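Local coordinates for protein glycerol Dehydrogenase (Unidentified, PDB 5XN8) that probably catalyses the NAD-dependent, metal-dependent oxidation of glycerol to dihydroxyacetone, at residues S31-A36 and R86-V91; E67-E72 and Y131-E136; V111-T116 and D148-D153; A126-Y131 and L141-N146. All coordinates share one frame; numbering follows the deposited sequence.

Overall arrangement
From the N terminus, strand 31-36 pairs in parallel with strand 87-92, and contact 1 closes this first loop within the parallel sheet. Segment 67-72, inside that loop, pairs only later with 131-136, so contact 2 crosses contact 1 and ties the start of helix 70-83 to the turn of the hairpin. Contact 3 comes after contact 1 in the chain and adds strand 149-153 to strand 111-115, which itself borders strand 87-92; the two contacts therefore belong to one sheet. Contact 4, the hairpin of 126-131 and 141-146, lies wholly within the span bridged by contact 3. It shares Tyr131 with contact 2, whose segments alternate with those of contacts 3 and 4.

Contact 1 (S31-A36 and R86-V91); sequences SFFVIA and RGVVGV
Phe32 crosses Val89 at about a right angle, its CD1 lying 3.5 Å from Val89 CG2, on one face of the parallel sheet of the Rossmann-like nucleotide-binding domain. A first torsion of -83° sets Phe32 CG beside its own backbone N, and from there the ring reaches the Gly87 backbone obliquely, with CD1 3.5 Å from Gly87 C. The absence of a side chain on Gly87 permits this close approach. Further along this face Val34 and Val89 lie side by side and point the same way, with Val34 CG1 also reaching Val91 CG2 at 4.1 Å.

The other face carries Phe33, Ile35 and Val88. Phe33 meets Val88 CG1 at its ring edge, while the rest of the ring packs on Leu76 and Leu80 of helix 70-83. Beneath the side chains runs a parallel ladder in which Phe33 and Ile35 each donate to and accept from strand 87-92; helix 38-54 packs against Val34, Ala36 and Val91. At the start of the pair the hydroxyl of Ser31 provides an additional tie: Arg86 N donates to Ser31 OG at 3.1 Å, with an angle of 148° at the hydrogen.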
loop_
_atom_site.group_PDB
_atom_site.type_symbol
_atom_site.label_atom_id
_atom_site.label_comp_id
_atom_site.label_asym_id
_atom_site.label_seq_id
_atom_site.Cartn_x
_atom_site.Cartn_y
_atom_site.Cartn_z
ATOM N N SER A 31 -6.392 -33.622 49.095
ATOM C CA SER A 31 -5.630 -34.805 48.684
ATOM C C SER A 31 -5.911 -35.199 47.237
ATOM O O SER A 31 -6.995 -34.936 46.713
ATOM C CB SER A 31 -5.909 -35.985 49.632
ATOM O OG SER A 31 -7.247 -36.428 49.525
ATOM N N PHE A 32 -4.930 -35.849 46.615
ATOM C CA PHE A 32 -4.986 -36.195 45.197
ATOM C C PHE A 32 -4.565 -37.630 44.893
ATOM O O PHE A 32 -3.598 -38.142 45.449
ATOM C CB PHE A 32 -4.122 -35.218 44.389
ATOM C CG PHE A 32 -4.828 -33.938 44.054
ATOM C CD1 PHE A 32 -5.644 -33.857 42.935
ATOM C CD2 PHE A 32 -4.709 -32.824 44.878
ATOM C CE1 PHE A 32 -6.316 -32.676 42.633
ATOM C CE2 PHE A 32 -5.375 -31.647 44.582
ATOM C CZ PHE A 32 -6.184 -31.572 43.459
ATOM N N PHE A 33 -5.310 -38.254 43.988
ATOM C CA PHE A 33 -5.021 -39.569 43.448
ATOM C C PHE A 33 -4.268 -39.373 42.126
ATOM O O PHE A 33 -4.851 -38.937 41.138
ATOM C CB PHE A 33 -6.345 -40.299 43.230
ATOM C CG PHE A 33 -6.210 -41.683 42.679
ATOM C CD1 PHE A 33 -5.887 -42.743 43.512
ATOM C CD2 PHE A 33 -6.454 -41.939 41.333
ATOM C CE1 PHE A 33 -5.785 -44.031 43.013
ATOM C CE2 PHE A 33 -6.359 -43.223 40.826
ATOM C CZ PHE A 33 -6.022 -44.271 41.669
ATOM N N VAL A 34 -2.978 -39.682 42.120
ATOM C CA VAL A 34 -2.092 -39.401 40.990
ATOM C C VAL A 34 -1.879 -40.660 40.144
ATOM O O VAL A 34 -1.514 -41.690 40.688
ATOM C CB VAL A 34 -0.718 -38.890 41.491
ATOM C CG1 VAL A 34 0.106 -38.311 40.345
ATOM C CG2 VAL A 34 -0.894 -37.869 42.603
ATOM N N ILE A 35 -2.100 -40.578 38.830
ATOM C CA ILE A 35 -1.860 -41.728 37.925
ATOM C C ILE A 35 -0.891 -41.428 36.780
ATOM O O ILE A 35 -0.874 -40.319 36.228
ATOM C CB ILE A 35 -3.169 -42.330 37.355
ATOM C CG1 ILE A 35 -3.862 -41.382 36.366
ATOM C CG2 ILE A 35 -4.120 -42.683 38.491
ATOM C CD1 ILE A 35 -5.065 -42.002 35.684
ATOM N N ALA A 36 -0.106 -42.446 36.426
ATOM C CA ALA A 36 0.858 -42.394 35.331
ATOM C C ALA A 36 1.355 -43.807 34.993
ATOM O O ALA A 36 1.333 -44.697 35.847
ATOM C CB ALA A 36 2.033 -41.512 35.718
ATOM N N ARG A 86 -9.397 -36.935 47.371
ATOM C CA ARG A 86 -10.395 -35.909 47.052
ATOM C C ARG A 86 -10.228 -35.260 45.667
ATOM O O ARG A 86 -11.079 -34.482 45.252
ATOM C CB ARG A 86 -10.410 -34.835 48.153
ATOM C CG ARG A 86 -11.077 -35.277 49.451
ATOM C CD ARG A 86 -12.595 -35.198 49.360
ATOM N NE ARG A 86 -13.231 -36.416 48.846
ATOM C CZ ARG A 86 -14.376 -36.474 48.154
ATOM N NH1 ARG A 86 -15.081 -35.377 47.853
ATOM N NH2 ARG A 86 -14.822 -37.661 47.740
ATOM N N GLY A 87 -9.139 -35.574 44.969
ATOM C CA GLY A 87 -8.944 -35.144 43.590
ATOM C C GLY A 87 -8.217 -36.185 42.764
ATOM O O GLY A 87 -7.798 -37.213 43.288
ATOM N N VAL A 88 -8.078 -35.908 41.468
ATOM C CA VAL A 88 -7.386 -36.788 40.523
ATOM C C VAL A 88 -6.350 -35.990 39.731
ATOM O O VAL A 88 -6.671 -34.938 39.192
ATOM C CB VAL A 88 -8.353 -37.422 39.502
ATOM C CG1 VAL A 88 -7.716 -38.662 38.863
ATOM C CG2 VAL A 88 -9.678 -37.787 40.147
ATOM N N VAL A 89 -5.118 -36.494 39.674
ATOM C CA VAL A 89 -4.076 -35.981 38.786
ATOM C C VAL A 89 -3.717 -37.059 37.767
ATOM O O VAL A 89 -3.472 -38.200 38.132
ATOM C CB VAL A 89 -2.790 -35.579 39.555
ATOM C CG1 VAL A 89 -1.716 -35.060 38.602
ATOM C CG2 VAL A 89 -3.107 -34.550 40.636
ATOM N N GLY A 90 -3.707 -36.691 36.489
ATOM C CA GLY A 90 -3.166 -37.526 35.419
ATOM C C GLY A 90 -1.875 -36.892 34.921
ATOM O O GLY A 90 -1.833 -35.683 34.693
ATOM N N VAL A 91 -0.826 -37.702 34.778
ATOM C CA VAL A 91 0.463 -37.268 34.220
ATOM C C VAL A 91 0.787 -38.186 33.040
ATOM O O VAL A 91 0.682 -39.401 33.173
ATOM C CB VAL A 91 1.599 -37.359 35.272
ATOM C CG1 VAL A 91 2.816 -36.562 34.831
ATOM C CG2 VAL A 91 1.124 -36.860 36.628
#

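Contact 2 (E67-E72 and Y131-E136); sequences ECSHVE and YTEAGE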
loop_
_atom_site.group_PDB
_atom_site.type_symbol
_atom_site.label_atom_id
_atom_site.label_comp_id
_atom_site.label_asym_id
_atom_site.label_seq_id
_atom_site.Cartn_x
_atom_site.Cartn_y
_atom_site.Cartn_z
ATOM N N GLU A 67 -3.949 -48.151 28.794
ATOM C CA GLU A 67 -5.138 -48.059 27.945
ATOM C C GLU A 67 -6.301 -47.390 28.668
ATOM O O GLU A 67 -6.589 -47.722 29.812
ATOM C CB GLU A 67 -5.548 -49.457 27.485
ATOM C CG GLU A 67 -6.429 -49.463 26.247
ATOM C CD GLU A 67 -5.680 -49.034 24.996
ATOM O OE1 GLU A 67 -4.675 -49.707 24.650
ATOM O OE2 GLU A 67 -6.097 -48.042 24.363
ATOM N N CYS A 68 -6.967 -46.459 27.982
ATOM C CA CYS A 68 -8.135 -45.751 28.527
ATOM C C CYS A 68 -9.402 -46.560 28.252
ATOM O O CYS A 68 -10.159 -46.263 27.331
ATOM C CB CYS A 68 -8.238 -44.341 27.935
ATOM S SG CYS A 68 -9.595 -43.322 28.588
ATOM N N SER A 69 -9.613 -47.596 29.060
ATOM C CA SER A 69 -10.750 -48.498 28.918
ATOM C C SER A 69 -11.666 -48.398 30.116
ATOM O O SER A 69 -11.244 -47.952 31.181
ATOM C CB SER A 69 -10.257 -49.937 28.757
ATOM O OG SER A 69 -9.394 -50.301 29.811
ATOM N N HIS A 70 -12.919 -48.800 29.937
ATOM C CA HIS A 70 -13.889 -48.851 31.037
ATOM C C HIS A 70 -13.403 -49.737 32.183
ATOM O O HIS A 70 -13.573 -49.385 33.346
ATOM C CB HIS A 70 -15.258 -49.353 30.544
ATOM C CG HIS A 70 -16.061 -48.314 29.825
ATOM N ND1 HIS A 70 -16.666 -47.265 30.477
ATOM C CD2 HIS A 70 -16.368 -48.166 28.514
ATOM C CE1 HIS A 70 -17.314 -46.515 29.601
ATOM N NE2 HIS A 70 -17.135 -47.032 28.399
ATOM N N VAL A 71 -12.780 -50.870 31.842
ATOM C CA VAL A 71 -12.212 -51.794 32.834
ATOM C C VAL A 71 -11.123 -51.104 33.660
ATOM O O VAL A 71 -11.103 -51.231 34.888
ATOM C CB VAL A 71 -11.632 -53.074 32.169
ATOM C CG1 VAL A 71 -10.846 -53.927 33.169
ATOM C CG2 VAL A 71 -12.748 -53.894 31.527
ATOM N N GLU A 72 -10.226 -50.386 32.984
ATOM C CA GLU A 72 -9.123 -49.700 33.650
ATOM C C GLU A 72 -9.629 -48.579 34.560
ATOM O O GLU A 72 -9.138 -48.428 35.676
ATOM C CB GLU A 72 -8.127 -49.153 32.612
ATOM C CG GLU A 72 -6.847 -48.535 33.179
ATOM C CD GLU A 72 -5.960 -49.514 33.935
ATOM O OE1 GLU A 72 -6.134 -50.744 33.808
ATOM O OE2 GLU A 72 -5.059 -49.049 34.662
ATOM N N TYR A 131 -11.293 -46.743 24.716
ATOM C CA TYR A 131 -10.784 -47.872 23.953
ATOM C C TYR A 131 -11.144 -49.163 24.673
ATOM O O TYR A 131 -11.451 -49.150 25.864
ATOM C CB TYR A 131 -9.264 -47.747 23.856
ATOM C CG TYR A 131 -8.806 -46.629 22.951
ATOM C CD1 TYR A 131 -8.632 -46.854 21.592
ATOM C CD2 TYR A 131 -8.543 -45.348 23.449
ATOM C CE1 TYR A 131 -8.211 -45.842 20.742
ATOM C CE2 TYR A 131 -8.132 -44.328 22.607
ATOM C CZ TYR A 131 -7.969 -44.581 21.254
ATOM O OH TYR A 131 -7.554 -43.583 20.408
ATOM N N THR A 132 -11.126 -50.286 23.946
ATOM C CA THR A 132 -11.237 -51.597 24.586
ATOM C C THR A 132 -9.873 -51.941 25.176
ATOM O O THR A 132 -8.891 -51.240 24.912
ATOM C CB THR A 132 -11.712 -52.700 23.631
ATOM O OG1 THR A 132 -11.909 -53.887 24.407
ATOM C CG2 THR A 132 -10.717 -53.011 22.629
ATOM N N GLU A 133 -9.791 -52.997 25.981
ATOM C CA GLU A 133 -8.506 -53.425 26.551
ATOM C C GLU A 133 -7.503 -53.824 25.456
ATOM O O GLU A 133 -6.310 -53.561 25.587
ATOM C CB GLU A 133 -8.696 -54.567 27.549
ATOM C CG GLU A 133 -7.609 -54.647 28.610
ATOM C CD GLU A 133 -7.824 -53.674 29.757
ATOM O OE1 GLU A 133 -7.983 -52.470 29.506
ATOM O OE2 GLU A 133 -7.822 -54.126 30.915
ATOM N N ALA A 134 -8.005 -54.446 24.388
ATOM C CA ALA A 134 -7.193 -54.796 23.214
ATOM C C ALA A 134 -6.652 -53.600 22.403
ATOM O O ALA A 134 -5.664 -53.745 21.687
ATOM C CB ALA A 134 -7.977 -55.732 22.300
ATOM N N GLY A 135 -7.301 -52.441 22.508
ATOM C CA GLY A 135 -6.842 -51.200 21.870
ATOM C C GLY A 135 -7.711 -50.658 20.744
ATOM O O GLY A 135 -7.357 -49.648 20.135
ATOM N N GLU A 136 -8.815 -51.326 20.434
ATOM C CA GLU A 136 -9.793 -50.828 19.450
ATOM C C GLU A 136 -10.687 -49.743 20.066
ATOM O O GLU A 136 -11.098 -49.835 21.235
ATOM C CB GLU A 136 -10.680 -51.966 18.896
ATOM C CG GLU A 136 -10.027 -52.916 17.885
ATOM C CD GLU A 136 -9.122 -52.217 16.874
ATOM O OE1 GLU A 136 -9.607 -51.293 16.182
ATOM O OE2 GLU A 136 -7.923 -52.580 16.775
#
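The hydroxyl of Ser69 makes two hydrogen bonds: it donates to Glu133 OE1, with OG and OE1 2.6 Å apart, and its OG accepts from Glu72 N at 3.3 Å. The second bond makes Ser69 the N-cap of helix 70-83, while the first ties that cap to the hairpin turn. Glu133 OE1 is approached on its syn side, 24° out of the carboxylate plane. Although CB of Glu133 points away from segment 67-72, the bend at its second torsion (81°) brings the carboxylate back to the serine, and its other oxygen, OE2, rests across Val71 CG1.

A backbone bond from Tyr131 N to Cys68 O, 2.9 Å long, joins the segments next to the cap. Glu67 crosses the Tyr131 side chain at about a right angle, with carboxylate and ring planes 60° apart. Glu67 OE2 comes to 3.2 Å from Tyr131 CB, and CG of the same glutamate lies 3.3 Å from Thr132 O. The polar end of Glu67 has its main partner in Lys95, with which OE2 forms a salt bridge; Lys95 also makes a cation-pi contact with Tyr131. Both Lys95 and Tyr131 probably bind NAD(+), so Glu67 would help to position the lysine there.

The contact thus joins the N-terminal end of helix 70-83 to the turn between strands 127-131 and 137-142, with Cys68 packed on Asp98 and Thr99 of helix 94-107.

Contact 3 (V111-T116 and D148-D153); sequences VVVIPT and DMVVMD
The Asp148 carboxylate receives Val111 N from above its plane, 42° out of it, with N and OD1 3.0 Å apart. This bond fixes the start of two neighbouring strands in the parallel sheet of the Rossmann-like nucleotide-binding domain, and backbone bonds add to it, Val111 O accepting from Met149 N.

Along the strands, Val113 and Val150 stand side by side on one face, with their CG2 methyls 3.7 Å apart. The opposite face bears Val112 alongside Met149, and Val112 CG1 reaches on to Val151 CG2. Strand 87-92 flanks strand 111-115 on its other edge, and strand 10-14 lies beyond strand 149-153.

Near Thr116, a probable NAD(+)-binding residue, one water joins the strands, donating to Pro115 O and Val151 O and accepting from Asp153 N; it is modelled at short distances, and the details of this bridge are uncertain. Toward the C-terminal ends of the strands, Val151 O also approaches Pro115 CD. Met152 bends at its second and third torsions (-66° and -72°), which brings its sulfur to the proline: the Met152 side chain crosses Pro115 at about a right angle, with SD 3.7 Å from Pro115 CD and 3.6 Å from Pro115 CG.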
loop_
_atom_site.group_PDB
_atom_site.type_symbol
_atom_site.label_atom_id
_atom_site.label_comp_id
_atom_site.label_asym_id
_atom_site.label_seq_id
_atom_site.Cartn_x
_atom_site.Cartn_y
_atom_site.Cartn_z
ATOM N N VAL A 111 -10.145 -32.374 38.608
ATOM C CA VAL A 111 -9.202 -33.046 37.732
ATOM C C VAL A 111 -8.052 -32.099 37.402
ATOM O O VAL A 111 -8.276 -30.939 37.069
ATOM C CB VAL A 111 -9.881 -33.470 36.408
ATOM C CG1 VAL A 111 -8.870 -34.093 35.443
ATOM C CG2 VAL A 111 -11.039 -34.416 36.679
ATOM N N VAL A 112 -6.830 -32.616 37.496
ATOM C CA VAL A 112 -5.639 -31.931 37.018
ATOM C C VAL A 112 -5.032 -32.814 35.938
ATOM O O VAL A 112 -4.854 -34.015 36.154
ATOM C CB VAL A 112 -4.602 -31.743 38.149
ATOM C CG1 VAL A 112 -3.369 -31.005 37.637
ATOM C CG2 VAL A 112 -5.226 -31.021 39.332
ATOM N N VAL A 113 -4.720 -32.231 34.784
ATOM C CA VAL A 113 -4.043 -32.959 33.704
ATOM C C VAL A 113 -2.680 -32.323 33.466
ATOM O O VAL A 113 -2.566 -31.103 33.375
ATOM C CB VAL A 113 -4.874 -33.034 32.398
ATOM C CG1 VAL A 113 -6.048 -33.992 32.573
ATOM C CG2 VAL A 113 -5.371 -31.674 31.935
ATOM N N ILE A 114 -1.648 -33.160 33.383
ATOM C CA ILE A 114 -0.271 -32.707 33.222
ATOM C C ILE A 114 0.340 -33.416 32.008
ATOM O O ILE A 114 1.048 -34.405 32.168
ATOM C CB ILE A 114 0.575 -32.965 34.502
ATOM C CG1 ILE A 114 -0.176 -32.485 35.751
ATOM C CG2 ILE A 114 1.936 -32.278 34.401
ATOM C CD1 ILE A 114 0.640 -32.527 37.030
ATOM N N PRO A 115 0.061 -32.907 30.788
ATOM C CA PRO A 115 0.688 -33.472 29.598
ATOM C C PRO A 115 2.204 -33.305 29.601
ATOM O O PRO A 115 2.704 -32.193 29.769
ATOM C CB PRO A 115 0.067 -32.662 28.445
ATOM C CG PRO A 115 -1.181 -32.078 28.995
ATOM C CD PRO A 115 -0.903 -31.844 30.438
ATOM N N THR A 116 2.916 -34.413 29.444
ATOM C CA THR A 116 4.367 -34.416 29.286
ATOM C C THR A 116 4.798 -34.273 27.808
ATOM O O THR A 116 5.992 -34.166 27.516
ATOM C CB THR A 116 4.957 -35.713 29.864
ATOM O OG1 THR A 116 4.362 -36.842 29.210
ATOM C CG2 THR A 116 4.679 -35.793 31.356
ATOM N N ASP A 148 -10.231 -29.119 35.688
ATOM C CA ASP A 148 -10.133 -27.964 36.564
ATOM C C ASP A 148 -8.779 -27.269 36.421
ATOM O O ASP A 148 -8.706 -26.045 36.540
ATOM C CB ASP A 148 -10.436 -28.355 38.015
ATOM C CG ASP A 148 -11.834 -28.955 38.171
ATOM O OD1 ASP A 148 -12.020 -30.128 37.750
ATOM O OD2 ASP A 148 -12.740 -28.243 38.691
ATOM N N MET A 149 -7.726 -28.042 36.132
ATOM C CA MET A 149 -6.403 -27.484 35.838
ATOM C C MET A 149 -5.723 -28.216 34.689
ATOM O O MET A 149 -5.882 -29.434 34.539
ATOM C CB MET A 149 -5.502 -27.568 37.062
ATOM C CG MET A 149 -5.831 -26.572 38.155
ATOM S SD MET A 149 -4.691 -26.764 39.549
ATOM C CE MET A 149 -3.209 -26.064 38.846
ATOM N N VAL A 150 -4.966 -27.459 33.888
ATOM C CA VAL A 150 -4.125 -27.995 32.818
ATOM C C VAL A 150 -2.726 -27.427 33.036
ATOM O O VAL A 150 -2.547 -26.218 33.004
ATOM C CB VAL A 150 -4.631 -27.587 31.416
ATOM C CG1 VAL A 150 -3.673 -28.070 30.327
ATOM C CG2 VAL A 150 -6.045 -28.113 31.169
ATOM N N VAL A 151 -1.743 -28.302 33.257
ATOM C CA VAL A 151 -0.402 -27.887 33.656
ATOM C C VAL A 151 0.621 -28.357 32.623
ATOM O O VAL A 151 0.811 -29.563 32.426
ATOM C CB VAL A 151 -0.041 -28.430 35.051
ATOM C CG1 VAL A 151 1.231 -27.771 35.574
ATOM C CG2 VAL A 151 -1.198 -28.202 36.023
ATOM N N MET A 152 1.288 -27.398 31.985
ATOM C CA MET A 152 2.210 -27.663 30.893
ATOM C C MET A 152 3.618 -27.291 31.338
ATOM O O MET A 152 3.971 -26.115 31.380
ATOM C CB MET A 152 1.798 -26.844 29.664
ATOM C CG MET A 152 0.338 -27.003 29.255
ATOM S SD MET A 152 -0.059 -28.662 28.671
ATOM C CE MET A 152 0.771 -28.693 27.093
ATOM N N ASP A 153 4.410 -28.298 31.703
ATOM C CA ASP A 153 5.805 -28.082 32.059
ATOM C C ASP A 153 6.615 -28.150 30.780
ATOM O O ASP A 153 6.869 -29.239 30.245
ATOM C CB ASP A 153 6.304 -29.118 33.083
ATOM C CG ASP A 153 7.667 -28.746 33.673
ATOM O OD1 ASP A 153 8.488 -28.119 32.971
ATOM O OD2 ASP A 153 7.913 -29.070 34.848
HETATM O O HOH W 1 3.393 -30.678 31.667
#

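Contact 4 (A126-Y131 and L141-N146); sequences ALSVIY and LIYPKN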
loop_
_atom_site.group_PDB
_atom_site.type_symbol
_atom_site.label_atom_id
_atom_site.label_comp_id
_atom_site.label_asym_id
_atom_site.label_seq_id
_atom_site.Cartn_x
_atom_site.Cartn_y
_atom_site.Cartn_z
ATOM N N ALA A 126 -13.343 -31.373 27.404
ATOM C CA ALA A 126 -14.209 -32.181 28.258
ATOM C C ALA A 126 -14.550 -33.459 27.497
ATOM O O ALA A 126 -15.716 -33.761 27.247
ATOM C CB ALA A 126 -15.474 -31.411 28.611
ATOM N N LEU A 127 -13.513 -34.214 27.149
ATOM C CA LEU A 127 -13.614 -35.339 26.242
ATOM C C LEU A 127 -12.620 -36.420 26.652
ATOM O O LEU A 127 -11.484 -36.123 27.045
ATOM C CB LEU A 127 -13.321 -34.877 24.814
ATOM C CG LEU A 127 -13.289 -35.892 23.647
ATOM C CD1 LEU A 127 -13.619 -35.271 22.299
ATOM C CD2 LEU A 127 -11.911 -36.567 23.553
ATOM N N SER A 128 -13.068 -37.667 26.553
ATOM C CA SER A 128 -12.202 -38.827 26.689
ATOM C C SER A 128 -12.456 -39.765 25.517
ATOM O O SER A 128 -13.608 -39.984 25.129
ATOM C CB SER A 128 -12.465 -39.551 28.011
ATOM O OG SER A 128 -11.956 -38.813 29.110
ATOM N N VAL A 129 -11.377 -40.301 24.949
ATOM C CA VAL A 129 -11.464 -41.294 23.882
ATOM C C VAL A 129 -11.327 -42.656 24.538
ATOM O O VAL A 129 -10.252 -43.002 25.034
ATOM C CB VAL A 129 -10.375 -41.097 22.808
ATOM C CG1 VAL A 129 -10.663 -41.983 21.604
ATOM C CG2 VAL A 129 -10.288 -39.631 22.390
ATOM N N ILE A 130 -12.427 -43.415 24.543
ATOM C CA ILE A 130 -12.498 -44.705 25.223
ATOM C C ILE A 130 -12.148 -45.835 24.245
ATOM O O ILE A 130 -12.649 -45.885 23.121
ATOM C CB ILE A 130 -13.890 -44.951 25.856
ATOM C CG1 ILE A 130 -14.217 -43.886 26.915
ATOM C CG2 ILE A 130 -13.993 -46.357 26.460
ATOM C CD1 ILE A 130 -13.232 -43.776 28.058
ATOM N N TYR A 131 -11.293 -46.743 24.716
ATOM C CA TYR A 131 -10.784 -47.872 23.953
ATOM C C TYR A 131 -11.144 -49.163 24.673
ATOM O O TYR A 131 -11.451 -49.150 25.864
ATOM C CB TYR A 131 -9.264 -47.747 23.856
ATOM C CG TYR A 131 -8.806 -46.629 22.951
ATOM C CD1 TYR A 131 -8.632 -46.854 21.592
ATOM C CD2 TYR A 131 -8.543 -45.348 23.449
ATOM C CE1 TYR A 131 -8.211 -45.842 20.742
ATOM C CE2 TYR A 131 -8.132 -44.328 22.607
ATOM C CZ TYR A 131 -7.969 -44.581 21.254
ATOM O OH TYR A 131 -7.554 -43.583 20.408
ATOM N N LEU A 141 -16.688 -40.306 25.534
ATOM C CA LEU A 141 -17.387 -39.746 26.690
ATOM C C LEU A 141 -17.158 -38.232 26.726
ATOM O O LEU A 141 -16.044 -37.764 26.976
ATOM C CB LEU A 141 -16.905 -40.386 27.996
ATOM C CG LEU A 141 -17.211 -41.881 28.170
ATOM C CD1 LEU A 141 -16.720 -42.328 29.537
ATOM C CD2 LEU A 141 -18.681 -42.222 27.964
ATOM N N ILE A 142 -18.222 -37.487 26.456
ATOM C CA ILE A 142 -18.219 -36.032 26.531
ATOM C C ILE A 142 -18.748 -35.674 27.915
ATOM O O ILE A 142 -19.826 -36.118 28.288
ATOM C CB ILE A 142 -19.130 -35.401 25.454
ATOM C CG1 ILE A 142 -18.779 -35.922 24.053
ATOM C CG2 ILE A 142 -19.063 -33.876 25.514
ATOM C CD1 ILE A 142 -19.935 -35.831 23.072
ATOM N N TYR A 143 -17.989 -34.873 28.658
ATOM C CA TYR A 143 -18.349 -34.471 30.012
ATOM C C TYR A 143 -18.985 -33.082 30.041
ATOM O O TYR A 143 -18.750 -32.265 29.138
ATOM C CB TYR A 143 -17.126 -34.479 30.928
ATOM C CG TYR A 143 -16.356 -35.767 30.858
ATOM C CD1 TYR A 143 -16.956 -36.972 31.216
ATOM C CD2 TYR A 143 -15.043 -35.794 30.387
ATOM C CE1 TYR A 143 -16.261 -38.172 31.135
ATOM C CE2 TYR A 143 -14.343 -36.974 30.301
ATOM C CZ TYR A 143 -14.949 -38.162 30.673
ATOM O OH TYR A 143 -14.244 -39.331 30.579
ATOM N N PRO A 144 -19.793 -32.799 31.086
ATOM C CA PRO A 144 -20.272 -31.436 31.324
ATOM C C PRO A 144 -19.163 -30.439 31.666
ATOM O O PRO A 144 -19.306 -29.247 31.365
ATOM C CB PRO A 144 -21.205 -31.591 32.537
ATOM C CG PRO A 144 -21.560 -33.037 32.585
ATOM C CD PRO A 144 -20.359 -33.755 32.059
ATOM N N LYS A 145 -18.082 -30.929 32.279
ATOM C CA LYS A 145 -17.033 -30.083 32.837
ATOM C C LYS A 145 -15.675 -30.332 32.173
ATOM O O LYS A 145 -15.327 -31.473 31.889
ATOM C CB LYS A 145 -16.933 -30.333 34.345
ATOM C CG LYS A 145 -16.296 -29.181 35.109
ATOM C CD LYS A 145 -16.134 -29.487 36.582
ATOM C CE LYS A 145 -17.482 -29.492 37.280
ATOM N NZ LYS A 145 -17.366 -29.269 38.757
ATOM N N ASN A 146 -14.923 -29.259 31.925
ATOM C CA ASN A 146 -13.526 -29.366 31.482
ATOM C C ASN A 146 -12.640 -29.676 32.687
ATOM O O ASN A 146 -13.069 -29.502 33.828
ATOM C CB ASN A 146 -13.047 -28.064 30.838
ATOM C CG ASN A 146 -13.691 -27.802 29.499
ATOM O OD1 ASN A 146 -14.889 -27.530 29.412
ATOM N ND2 ASN A 146 -12.890 -27.863 28.439
#
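Tyr143 OH donates to Ser128 OG at 2.8 Å, and the serine oxygen sits at the edge of the tyrosine ring, in its plane. Leu141 O stands over one face of that ring, nearer its margin than its centre. Nearer the root of the tyrosine, its backbone N donates to Ala126 O at 2.9 Å, while Ala126 CB packs tightly against the backbone oxygen of Lys145 at 3.3 Å. Ser128 and Leu141 form a hydrogen-bonded antiparallel pair, each N donating to the O of the other. On the same side, Ile130 CG1 meets Leu141 CG at 3.8 Å.

Helix 94-107 provides the next shell. Asp98 O bonds Ser128 OG, which is thus shared between the helix and Tyr143, and the tyrosine ring meets Tyr105. At the other end Asn146 ND2 binds Thr124 O and Glu246 OE1, and Glu246 OE2 receives Ala126 N.

The arrangement is a beta hairpin beside the nucleotide-binding sheet; its first strand carries Leu127 and Tyr131, both probable NAD(+)-binding residues, and the Leu127 side chain is about 9 Å from the zinc ion, consistent with a hairpin bordering the active-site cleft.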